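Local coordinates for heat-inducible transcription repressor HrcA (Thermotoga maritima, PDB 1STZ), which probably represses the class I heat shock operons grpE-dnaK-dnaJ and groELS by binding DNA, at residues 83-88 / 273-278. Residues are numbered along the deposited sequence; the frame is centred on the assembly and turned at random.
Sequences GLRFYY and VRIGRE
Leu84 and Ile275 meet where helix 81-94, which packs beside helix 17-33 of the N-terminal part, lies against strand 272-275, an edge strand, within this chain, of the five-stranded antiparallel sheet. That strand belongs to the C-terminal domain, whose sequence family is classed in the GAF clan, so the contact joins the N-terminal helices to the sheet of this domain. Helix 83-88 and strand 273-275 run roughly antiparallel. CB and CD1 of Leu84 each lie 4.0 Å from CG2 of Ile275. Arg85 carries the polar part of the contact. Its chain bends at chi2 and chi3, which brings NE and NH2 to the carboxylate of Glu278. They grip it side-on as a salt bridge. NE of Arg85 reaches OE1 of Glu278 at 3.1 Å and NH2 of Arg85 reaches OE2 of Glu278 at 2.8 Å, both on the syn side. The NH2 bond is almost straight, 174° at the hydrogen, although the two planes are turned 38° apart. NH2 also makes a weak bond to the carbonyl O of Val273. NH1 of Arg85 is paired with Glu89 on the same helix. With an alanine in place of Arg85, the Glu278 carboxylate would probably lose its charged mate and the Val273 carbonyl this donor. CD1 of Ile275 sits over one guanidinium face and 4.0 Å from CA of Arg85. Farther along the helix, Tyr88 has CG anti to its own backbone N (chi1 176°), and its ring extends to Val273. Methyl CG1 of Val273 lies 3.6 Å from the Tyr88 ring centroid, a CH-pi contact over the face. Tyr314 and His318 of helix 314-334 also touch Tyr88. Within 273-278, the extended side chain of Glu278 reaches back to the strand end: N of Ile275 donates to OE2 of Glu278 at 2.8 Å, from the opposite face of the carboxylate to NH2 of Arg85.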
# COMPACT_ATOMS: atom_id res chain seq x y z
N GLY A 83 31.30 6.84 16.55
CA GLY A 83 30.35 5.97 17.21
C GLY A 83 29.16 5.62 16.37
O GLY A 83 28.66 4.50 16.42
N LEU A 84 28.68 6.56 15.58
CA LEU A 84 27.60 6.27 14.64
C LEU A 84 28.04 5.26 13.58
O LEU A 84 27.28 4.38 13.24
CB LEU A 84 27.07 7.54 13.99
CG LEU A 84 26.41 8.50 14.97
CD1 LEU A 84 26.14 9.85 14.27
CD2 LEU A 84 25.13 7.91 15.52
N ARG A 85 29.26 5.40 13.07
CA ARG A 85 29.82 4.48 12.09
C ARG A 85 29.96 3.10 12.70
O ARG A 85 29.62 2.12 12.07
CB ARG A 85 31.17 4.98 11.58
CG ARG A 85 32.04 4.00 10.77
CD ARG A 85 31.42 3.36 9.54
NE ARG A 85 31.07 4.34 8.51
CZ ARG A 85 30.54 4.04 7.34
NH1 ARG A 85 30.30 2.79 6.98
NH2 ARG A 85 30.28 5.01 6.49
N PHE A 86 30.43 3.02 13.94
CA PHE A 86 30.57 1.74 14.62
C PHE A 86 29.21 1.06 14.69
O PHE A 86 29.09 -0.10 14.39
CB PHE A 86 31.15 1.92 16.03
CG PHE A 86 31.13 0.65 16.85
CD1 PHE A 86 32.19 -0.23 16.79
CD2 PHE A 86 30.04 0.34 17.65
CE1 PHE A 86 32.17 -1.41 17.54
CE2 PHE A 86 30.02 -0.81 18.41
CZ PHE A 86 31.08 -1.69 18.36
N TYR A 87 28.18 1.82 15.08
CA TYR A 87 26.82 1.29 15.21
C TYR A 87 26.33 0.73 13.88
O TYR A 87 25.89 -0.41 13.81
CB TYR A 87 25.86 2.36 15.71
CG TYR A 87 24.40 1.96 15.70
CD1 TYR A 87 23.86 1.20 16.73
CD2 TYR A 87 23.56 2.37 14.67
CE1 TYR A 87 22.50 0.83 16.72
CE2 TYR A 87 22.21 2.02 14.65
CZ TYR A 87 21.69 1.25 15.68
OH TYR A 87 20.34 0.91 15.66
N TYR A 88 26.44 1.52 12.82
CA TYR A 88 26.05 1.09 11.47
C TYR A 88 26.73 -0.22 11.03
O TYR A 88 26.07 -1.11 10.49
CB TYR A 88 26.35 2.18 10.44
CG TYR A 88 26.07 1.81 9.00
CD1 TYR A 88 24.78 1.76 8.51
CD2 TYR A 88 27.11 1.51 8.13
CE1 TYR A 88 24.53 1.39 7.18
CE2 TYR A 88 26.87 1.17 6.81
CZ TYR A 88 25.58 1.11 6.34
OH TYR A 88 25.35 0.76 5.03
N VAL A 273 26.96 4.41 3.05
CA VAL A 273 26.52 5.58 3.80
C VAL A 273 27.73 6.45 4.13
O VAL A 273 28.81 5.95 4.38
CB VAL A 273 25.73 5.18 5.09
CG1 VAL A 273 26.66 4.62 6.18
CG2 VAL A 273 24.96 6.36 5.61
N ARG A 274 27.55 7.75 4.07
CA ARG A 274 28.54 8.72 4.54
C ARG A 274 27.88 9.48 5.69
O ARG A 274 26.84 10.10 5.50
CB ARG A 274 28.96 9.67 3.42
CG ARG A 274 29.86 8.95 2.40
CD ARG A 274 30.35 9.85 1.30
NE ARG A 274 31.28 9.18 0.41
CZ ARG A 274 32.57 8.97 0.67
NH1 ARG A 274 33.14 9.37 1.81
NH2 ARG A 274 33.29 8.34 -0.24
N ILE A 275 28.48 9.39 6.87
CA ILE A 275 27.94 9.96 8.10
C ILE A 275 28.77 11.17 8.49
O ILE A 275 29.99 11.09 8.61
CB ILE A 275 27.95 8.88 9.24
CG1 ILE A 275 27.04 7.71 8.87
CG2 ILE A 275 27.51 9.46 10.56
CD1 ILE A 275 27.31 6.44 9.64
N GLY A 276 28.10 12.30 8.69
CA GLY A 276 28.73 13.52 9.20
C GLY A 276 29.97 13.97 8.45
O GLY A 276 29.92 14.33 7.27
N ARG A 277 31.11 13.92 9.12
CA ARG A 277 32.37 14.32 8.50
C ARG A 277 32.75 13.51 7.25
O ARG A 277 33.53 13.98 6.42
CB ARG A 277 33.52 14.28 9.52
CG ARG A 277 33.49 13.14 10.53
CD ARG A 277 33.82 11.77 9.96
NE ARG A 277 33.96 10.73 10.98
CZ ARG A 277 35.03 10.52 11.73
NH1 ARG A 277 36.13 11.30 11.61
NH2 ARG A 277 35.02 9.52 12.61
N GLU A 278 32.21 12.31 7.11
CA GLU A 278 32.49 11.46 5.95
C GLU A 278 31.96 12.09 4.64
O GLU A 278 32.47 11.80 3.57
CB GLU A 278 31.94 10.05 6.14
CG GLU A 278 32.58 9.24 7.29
CD GLU A 278 31.80 7.97 7.65
OE1 GLU A 278 32.21 7.23 8.57
OE2 GLU A 278 30.76 7.70 7.01